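Local coordinates for DUF2235 domain-containing protein (Pseudomonas aeruginosa, PDB 4O5P) that acts as a type VI secretion phospholipase effector, Tle1, probably hydrolysing membrane phospholipids with an alpha/beta-hydrolase-type catalytic domain, at residues E452-R456 and D656-H660; Y373-G377 and F457-Q461; W483-R487 and V652-D656. One frame throughout, in Å; residues are numbered along the deposited sequence.

Interaction 1. Residues E452-R456 and D656-H660; sequences ELATR and DEQVH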
loop_
_atom_site.group_PDB
_atom_site.type_symbol
_atom_site.label_atom_id
_atom_site.label_comp_id
_atom_site.label_asym_id
_atom_site.label_seq_id
_atom_site.Cartn_x
_atom_site.Cartn_y
_atom_site.Cartn_z
ATOM N N GLU A 452 10.845 24.430 11.709
ATOM C CA GLU A 452 9.931 24.060 12.795
ATOM C C GLU A 452 9.617 22.564 12.690
ATOM O O GLU A 452 9.698 21.814 13.680
ATOM C CB GLU A 452 8.653 24.898 12.710
ATOM C CG GLU A 452 7.608 24.626 13.785
ATOM C CD GLU A 452 6.398 25.577 13.676
ATOM O OE1 GLU A 452 6.495 26.706 14.208
ATOM O OE2 GLU A 452 5.359 25.207 13.059
ATOM N N LEU A 453 9.299 22.135 11.470
ATOM C CA LEU A 453 9.092 20.724 11.182
ATOM C C LEU A 453 10.328 19.915 11.561
ATOM O O LEU A 453 10.219 18.934 12.297
ATOM C CB LEU A 453 8.720 20.519 9.698
ATOM C CG LEU A 453 8.630 19.060 9.241
ATOM C CD1 LEU A 453 7.583 18.306 10.059
ATOM C CD2 LEU A 453 8.379 18.914 7.732
ATOM N N ALA A 454 11.506 20.327 11.093
ATOM C CA ALA A 454 12.722 19.586 11.430
ATOM C C ALA A 454 12.909 19.438 12.943
ATOM O O ALA A 454 13.262 18.374 13.434
ATOM C CB ALA A 454 13.946 20.238 10.810
ATOM N N THR A 455 12.664 20.513 13.675
ATOM C CA THR A 455 12.867 20.532 15.115
ATOM C C THR A 455 11.929 19.557 15.835
ATOM O O THR A 455 12.351 18.793 16.710
ATOM C CB THR A 455 12.618 21.937 15.647
ATOM O OG1 THR A 455 13.701 22.795 15.247
ATOM C CG2 THR A 455 12.528 21.923 17.151
ATOM N N ARG A 456 10.657 19.596 15.458
ATOM C CA ARG A 456 9.653 18.715 16.051
ATOM C C ARG A 456 9.908 17.240 15.734
ATOM O O ARG A 456 9.836 16.341 16.610
ATOM C CB ARG A 456 8.266 19.159 15.556
ATOM C CG ARG A 456 7.860 20.553 16.102
ATOM C CD ARG A 456 6.607 21.088 15.419
ATOM N NE ARG A 456 6.197 22.393 15.937
ATOM C CZ ARG A 456 5.006 22.949 15.715
ATOM N NH1 ARG A 456 4.104 22.315 14.988
ATOM N NH2 ARG A 456 4.721 24.146 16.215
ATOM N N ASP A 656 0.190 17.371 17.915
ATOM C CA ASP A 656 -0.866 18.364 17.666
ATOM C C ASP A 656 -0.997 18.796 16.200
ATOM O O ASP A 656 -2.092 18.774 15.647
ATOM C CB ASP A 656 -0.612 19.617 18.498
ATOM C CG ASP A 656 -1.038 19.481 19.946
ATOM O OD1 ASP A 656 -1.362 18.367 20.421
ATOM O OD2 ASP A 656 -1.024 20.523 20.630
ATOM N N GLU A 657 0.123 19.199 15.587
ATOM C CA GLU A 657 0.112 19.895 14.299
ATOM C C GLU A 657 0.755 19.139 13.120
ATOM O O GLU A 657 0.747 19.626 11.990
ATOM C CB GLU A 657 0.781 21.277 14.434
ATOM C CG GLU A 657 0.086 22.221 15.420
ATOM C CD GLU A 657 0.701 23.611 15.419
ATOM O OE1 GLU A 657 1.855 23.764 14.960
ATOM O OE2 GLU A 657 0.023 24.559 15.864
ATOM N N GLN A 658 1.309 17.955 13.365
ATOM C CA GLN A 658 1.917 17.192 12.259
ATOM C C GLN A 658 1.313 15.799 12.064
ATOM O O GLN A 658 1.040 15.398 10.934
ATOM C CB GLN A 658 3.432 17.107 12.435
ATOM C CG GLN A 658 4.194 18.230 11.693
ATOM C CD GLN A 658 4.081 19.600 12.347
ATOM O OE1 GLN A 658 4.047 19.717 13.573
ATOM N NE2 GLN A 658 4.033 20.651 11.525
ATOM N N VAL A 659 1.064 15.100 13.170
ATOM C CA VAL A 659 0.595 13.724 13.132
ATOM C C VAL A 659 -0.909 13.647 12.900
ATOM O O VAL A 659 -1.709 14.172 13.692
ATOM C CB VAL A 659 0.980 12.961 14.418
ATOM C CG1 VAL A 659 0.370 11.546 14.423
ATOM C CG2 VAL A 659 2.508 12.890 14.549
ATOM N N HIS A 660 -1.295 12.971 11.823
ATOM C CA HIS A 660 -2.717 12.809 11.497
ATOM C C HIS A 660 -3.339 11.644 12.253
ATOM O O HIS A 660 -2.662 10.945 12.999
ATOM C CB HIS A 660 -2.940 12.643 9.990
ATOM C CG HIS A 660 -2.652 13.880 9.198
ATOM N ND1 HIS A 660 -1.368 14.353 8.999
ATOM C CD2 HIS A 660 -3.477 14.745 8.560
ATOM C CE1 HIS A 660 -1.421 15.452 8.262
ATOM N NE2 HIS A 660 -2.690 15.713 7.987
HETATM O O HOH W 1 3.363 23.982 12.150
#

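Interaction 2. Residues Y373-G377 and F457-Q461; sequences YAYPG and FNAWQ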
loop_
_atom_site.group_PDB
_atom_site.type_symbol
_atom_site.label_atom_id
_atom_site.label_comp_id
_atom_site.label_asym_id
_atom_site.label_seq_id
_atom_site.Cartn_x
_atom_site.Cartn_y
_atom_site.Cartn_z
ATOM N N TYR A 373 13.431 1.704 8.531
ATOM C CA TYR A 373 13.465 2.810 9.487
ATOM C C TYR A 373 12.085 3.093 10.055
ATOM O O TYR A 373 11.103 3.178 9.303
ATOM C CB TYR A 373 13.984 4.078 8.817
ATOM C CG TYR A 373 15.469 4.081 8.567
ATOM C CD1 TYR A 373 16.370 4.297 9.607
ATOM C CD2 TYR A 373 15.971 3.888 7.283
ATOM C CE1 TYR A 373 17.752 4.312 9.372
ATOM C CE2 TYR A 373 17.327 3.906 7.044
ATOM C CZ TYR A 373 18.211 4.108 8.089
ATOM O OH TYR A 373 19.561 4.124 7.830
ATOM N N ALA A 374 12.015 3.240 11.381
ATOM C CA ALA A 374 10.766 3.599 12.058
ATOM C C ALA A 374 10.574 5.118 12.028
ATOM O O ALA A 374 11.493 5.859 12.393
ATOM C CB ALA A 374 10.776 3.111 13.486
ATOM N N TYR A 375 9.384 5.555 11.605
ATOM C CA TYR A 375 9.009 6.974 11.453
ATOM C C TYR A 375 7.713 7.311 12.215
ATOM O O TYR A 375 6.828 6.470 12.363
ATOM C CB TYR A 375 8.822 7.341 9.961
ATOM C CG TYR A 375 10.081 7.877 9.309
ATOM C CD1 TYR A 375 11.115 7.024 8.933
ATOM C CD2 TYR A 375 10.243 9.238 9.081
ATOM C CE1 TYR A 375 12.289 7.521 8.343
ATOM C CE2 TYR A 375 11.405 9.737 8.516
ATOM C CZ TYR A 375 12.417 8.875 8.148
ATOM O OH TYR A 375 13.563 9.384 7.577
ATOM N N PRO A 376 7.587 8.564 12.681
ATOM C CA PRO A 376 6.398 8.981 13.427
ATOM C C PRO A 376 5.259 9.287 12.478
ATOM O O PRO A 376 5.515 9.562 11.299
ATOM C CB PRO A 376 6.866 10.275 14.107
ATOM C CG PRO A 376 7.812 10.848 13.127
ATOM C CD PRO A 376 8.565 9.656 12.560
ATOM N N GLY A 377 4.027 9.246 12.983
ATOM C CA GLY A 377 2.850 9.536 12.185
ATOM C C GLY A 377 2.103 8.301 11.738
ATOM O O GLY A 377 2.520 7.170 11.982
ATOM N N PHE A 457 10.216 16.986 14.468
ATOM C CA PHE A 457 10.592 15.645 14.075
ATOM C C PHE A 457 11.768 15.186 14.924
ATOM O O PHE A 457 11.742 14.116 15.512
ATOM C CB PHE A 457 10.970 15.590 12.589
ATOM C CG PHE A 457 11.547 14.276 12.184
ATOM C CD1 PHE A 457 12.912 14.032 12.305
ATOM C CD2 PHE A 457 10.721 13.265 11.721
ATOM C CE1 PHE A 457 13.442 12.804 11.955
ATOM C CE2 PHE A 457 11.243 12.035 11.358
ATOM C CZ PHE A 457 12.607 11.805 11.475
ATOM N N ASN A 458 12.817 15.990 14.989
ATOM C CA ASN A 458 13.978 15.601 15.774
ATOM C C ASN A 458 13.683 15.386 17.265
ATOM O O ASN A 458 14.352 14.595 17.917
ATOM C CB ASN A 458 15.125 16.587 15.550
ATOM C CG ASN A 458 15.688 16.505 14.133
ATOM O OD1 ASN A 458 15.662 15.444 13.506
ATOM N ND2 ASN A 458 16.196 17.631 13.623
ATOM N N ALA A 459 12.674 16.060 17.812
ATOM C CA ALA A 459 12.314 15.779 19.209
ATOM C C ALA A 459 11.767 14.357 19.305
ATOM O O ALA A 459 12.134 13.565 20.209
ATOM C CB ALA A 459 11.302 16.786 19.723
ATOM N N TRP A 460 10.889 14.022 18.361
ATOM C CA TRP A 460 10.444 12.641 18.283
ATOM C C TRP A 460 11.622 11.676 18.111
ATOM O O TRP A 460 11.748 10.686 18.831
ATOM C CB TRP A 460 9.438 12.446 17.151
ATOM C CG TRP A 460 8.954 11.041 17.116
ATOM C CD1 TRP A 460 7.918 10.510 17.833
ATOM C CD2 TRP A 460 9.525 9.963 16.380
ATOM N NE1 TRP A 460 7.789 9.172 17.558
ATOM C CE2 TRP A 460 8.769 8.808 16.664
ATOM C CE3 TRP A 460 10.593 9.863 15.478
ATOM C CZ2 TRP A 460 9.045 7.564 16.092
ATOM C CZ3 TRP A 460 10.885 8.623 14.921
ATOM C CH2 TRP A 460 10.104 7.492 15.223
ATOM N N GLN A 461 12.499 11.968 17.160
ATOM C CA GLN A 461 13.577 11.056 16.831
ATOM C C GLN A 461 14.451 10.798 18.045
ATOM O O GLN A 461 14.881 9.666 18.289
ATOM C CB GLN A 461 14.413 11.627 15.694
ATOM C CG GLN A 461 15.356 10.622 15.060
ATOM C CD GLN A 461 16.636 10.413 15.849
ATOM O OE1 GLN A 461 17.094 11.304 16.569
ATOM N NE2 GLN A 461 17.223 9.226 15.715
#

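Interaction 3. Residues W483-R487 and V652-D656; sequences WRIDR and VALFD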
loop_
_atom_site.group_PDB
_atom_site.type_symbol
_atom_site.label_atom_id
_atom_site.label_comp_id
_atom_site.label_asym_id
_atom_site.label_seq_id
_atom_site.Cartn_x
_atom_site.Cartn_y
_atom_site.Cartn_z
ATOM N N TRP A 483 -0.755 10.902 24.387
ATOM C CA TRP A 483 -1.210 12.177 23.822
ATOM C C TRP A 483 -2.733 12.263 23.690
ATOM O O TRP A 483 -3.324 13.316 23.948
ATOM C CB TRP A 483 -0.568 12.404 22.455
ATOM C CG TRP A 483 -1.033 13.644 21.731
ATOM C CD1 TRP A 483 -0.474 14.891 21.797
ATOM C CD2 TRP A 483 -2.111 13.739 20.790
ATOM N NE1 TRP A 483 -1.147 15.759 20.951
ATOM C CE2 TRP A 483 -2.161 15.077 20.334
ATOM C CE3 TRP A 483 -3.058 12.825 20.305
ATOM C CZ2 TRP A 483 -3.113 15.522 19.416
ATOM C CZ3 TRP A 483 -3.994 13.264 19.385
ATOM C CH2 TRP A 483 -4.012 14.599 18.948
ATOM N N ARG A 484 -3.363 11.160 23.285
ATOM C CA ARG A 484 -4.826 11.110 23.190
ATOM C C ARG A 484 -5.506 11.218 24.552
ATOM O O ARG A 484 -6.600 11.759 24.637
ATOM C CB ARG A 484 -5.316 9.830 22.492
ATOM C CG ARG A 484 -4.987 9.747 21.021
ATOM C CD ARG A 484 -5.208 8.322 20.482
ATOM N NE ARG A 484 -4.702 8.264 19.113
ATOM C CZ ARG A 484 -4.169 7.184 18.566
ATOM N NH1 ARG A 484 -4.096 6.055 19.258
ATOM N NH2 ARG A 484 -3.722 7.239 17.329
ATOM N N ILE A 485 -4.886 10.702 25.613
ATOM C CA ILE A 485 -5.530 10.790 26.932
ATOM C C ILE A 485 -5.812 12.270 27.277
ATOM O O ILE A 485 -6.847 12.606 27.872
ATOM C CB ILE A 485 -4.699 10.111 28.047
ATOM C CG1 ILE A 485 -4.663 8.592 27.846
ATOM C CG2 ILE A 485 -5.277 10.421 29.432
ATOM C CD1 ILE A 485 -3.579 7.907 28.682
ATOM N N ASP A 486 -4.899 13.156 26.889
ATOM C CA ASP A 486 -5.155 14.576 27.088
ATOM C C ASP A 486 -6.000 15.198 25.981
ATOM O O ASP A 486 -7.042 15.770 26.268
ATOM C CB ASP A 486 -3.869 15.374 27.310
ATOM C CG ASP A 486 -4.149 16.813 27.663
ATOM O OD1 ASP A 486 -4.244 17.651 26.731
ATOM O OD2 ASP A 486 -4.292 17.107 28.874
ATOM N N ARG A 487 -5.572 15.092 24.721
ATOM C CA ARG A 487 -6.264 15.803 23.645
ATOM C C ARG A 487 -7.654 15.248 23.262
ATOM O O ARG A 487 -8.482 15.983 22.738
ATOM C CB ARG A 487 -5.386 15.881 22.386
ATOM C CG ARG A 487 -4.513 17.137 22.277
ATOM C CD ARG A 487 -3.419 17.248 23.358
ATOM N NE ARG A 487 -2.514 18.354 23.015
ATOM C CZ ARG A 487 -2.275 19.411 23.789
ATOM N NH1 ARG A 487 -2.855 19.521 24.989
ATOM N NH2 ARG A 487 -1.468 20.366 23.359
ATOM N N VAL A 652 4.869 17.175 21.914
ATOM C CA VAL A 652 3.424 17.396 21.952
ATOM C C VAL A 652 2.954 18.216 20.736
ATOM O O VAL A 652 1.925 17.903 20.141
ATOM C CB VAL A 652 2.944 18.038 23.288
ATOM C CG1 VAL A 652 1.439 18.314 23.244
ATOM C CG2 VAL A 652 3.241 17.122 24.465
ATOM N N ALA A 653 3.718 19.237 20.352
ATOM C CA ALA A 653 3.374 20.043 19.177
ATOM C C ALA A 653 3.448 19.243 17.874
ATOM O O ALA A 653 2.659 19.477 16.952
ATOM C CB ALA A 653 4.245 21.281 19.087
ATOM N N LEU A 654 4.387 18.305 17.788
ATOM C CA LEU A 654 4.421 17.414 16.624
ATOM C C LEU A 654 3.127 16.616 16.529
ATOM O O LEU A 654 2.541 16.512 15.450
ATOM C CB LEU A 654 5.593 16.448 16.704
ATOM C CG LEU A 654 5.783 15.559 15.469
ATOM C CD1 LEU A 654 6.483 16.339 14.355
ATOM C CD2 LEU A 654 6.584 14.300 15.813
ATOM N N PHE A 655 2.677 16.044 17.648
ATOM C CA PHE A 655 1.405 15.293 17.587
ATOM C C PHE A 655 0.182 16.169 17.338
ATOM O O PHE A 655 -0.762 15.744 16.645
ATOM C CB PHE A 655 1.197 14.415 18.829
ATOM C CG PHE A 655 2.109 13.221 18.862
ATOM C CD1 PHE A 655 1.797 12.077 18.142
ATOM C CD2 PHE A 655 3.284 13.252 19.591
ATOM C CE1 PHE A 655 2.635 10.973 18.154
ATOM C CE2 PHE A 655 4.140 12.146 19.607
ATOM C CZ PHE A 655 3.810 11.006 18.885
ATOM N N ASP A 656 0.190 17.371 17.915
ATOM C CA ASP A 656 -0.866 18.364 17.666
ATOM C C ASP A 656 -0.997 18.796 16.200
ATOM O O ASP A 656 -2.092 18.774 15.647
ATOM C CB ASP A 656 -0.612 19.617 18.498
ATOM C CG ASP A 656 -1.038 19.481 19.946
ATOM O OD1 ASP A 656 -1.362 18.367 20.421
ATOM O OD2 ASP A 656 -1.024 20.523 20.630
#

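Interaction 1. Residues E452-R456 and D656-H660
The guanidinium of R456 is met at its edge by two oxygens from the 656-660 segment, E657 OE1 and Q658 OE1, both lying in its plane, while E452 OE2 sits over one of its faces, 3.3 Å above the plane and displaced toward the rim. E452, R456 and E657 thus make a salt-bridge network that ties helix 451-463 to the C-terminal end of helix 649-657, where Q658 is the first residue to leave helical backbone angles. The shortest of these bonds runs from R456 NH1 to E657 OE1, 2.7 Å, on the anti side and somewhat out of the carboxylate plane; a weak bond from NH2 goes to the same oxygen. NH1 also donates to Q658 OE1 at 3.0 Å, in the carbonyl plane and on a lone pair, with an N-H...O angle of 159°. One nitrogen therefore serves two acceptors, which should limit rotation of the guanidinium about its last bonds. R456 gets there because its chain is extended from CG to NE and leaves the helix with CG anti to the carbonyl carbon (chi1 -67°).

E452 pairs with R456 by charge alone: no N-H of the guanidinium points at OE2, 3.4 Å from NH2. The two carboxylates approach to 4.2 Å between E452 OE2 and E657 OE1, a like-charge pair that the arginine and a water donating to both oxygens probably moderate. That water also accepts a weak bond from Q658 NE2, whose stronger partner lies outside the two segments, the backbone oxygen of F400. An apolar contact accompanies the polar cluster: the Q658 chain is bent at chi2, and L453 CD1 lies against Q658 CG at 3.8 Å.

Interaction 2. Residues Y373-G377 and F457-Q461
Packing of P376 on the indole of W460 forms a CH-pi contact between the end of strand 370-375 and helix 451-463. P376 CB stands 3.5 Å from the centroid of the five-membered ring and 11° off its normal, so the proline lies over the face; its CD continues across the six-membered ring to CZ3, also 3.5 Å away. W460 can present this face because its CG is anti to the backbone N (chi1 -178°), which sends the indole out from the helix toward the strand.

The aromatic and other apolar contacts centre on F457, whose CE2 reaches Y375 CE2 at 3.7 Å and P376 CD at 3.8 Å. The Y375 and F457 rings meet obliquely, with centroids 5.7 Å apart and planes at 40°.

Polar atoms play a lesser part: A374 O lies at the indole edge, 3.6 Å from W460 CH2, while W460 NE1 bonds to E476 and Y375 OH to H409.

Strand 370-375 runs between strands 7-10 and 331-336 of the mixed sheet of the alpha/beta-hydrolase-type domain. Helix 451-463 packs against the C-terminal end of strand 370-375, with helix 403-416 touching Y375 and F457, and helix 649-657 touching W460.

Interaction 3. Residues W483-R487 and V652-D656
W483 meets F655 and D656 with its CB directed toward segment 652-656 of helix 649-657, and chi1 of 176° sets CG anti to the backbone N, carrying the indole to the neighbouring helix. From CG outward the ring passes over F655 CB, a CH-pi contact in which CB is 3.5 Å from the centroid of the five-membered ring and nearly on its normal. CD1 touches the same methylene and, more loosely, V652 CG1. On the edge of the five-membered ring, NE1 donates to D656 OD1 at 2.7 Å, the oxygen lying close to the ring plane. Farther out, CZ2 rests 3.6 Å from F655 O. The opposite face of the indole is covered by R487 CB of its own helix.

D656 OD1 also accepts from R487 NE (2.8 Å, 172°), while R487 NH2 donates to D656 OD2 at 2.8 Å. This side-on, two-nitrogen salt bridge uses the syn lone pairs of both oxygens; OD1 lies in the guanidinium plane, OD2 is tilted out of it. V652 CG1 packs over one guanidinium face, and NH1 turns back to D486 OD1, which also pairs with K495, making a buried network in which three donors hold the D656 carboxylate.

The contact joins the C-terminal turn of helix 469-487 to helix 649-657, their short segments crossing at -71°. Helix 616-637 packs against D486 and V652, while helix 451-463 touches A653 and L654.

How the interactions relate
Helix 649-657 is the common element of interactions 1 and 3, which share D656 and have centres about 11 Å apart; helix 451-463 joins interactions 1 and 2, about 10 Å apart. Interactions 2 and 3 are about 15 Å apart and bridged by L654, whose methyls pack on W460 and F457. Along the chain come 373-377, 452-461, 483-487 and finally 652-660, so interactions 1 and 2 interleave, while interaction 2 closes before interaction 3 opens. Consecutive helices 451-463 and 469-487 thus both hold helix 649-657, and interaction 2 connects this helical cluster, belonging to the Tle1-like C-terminal domain, to a strand of the Tle1-like catalytic domain.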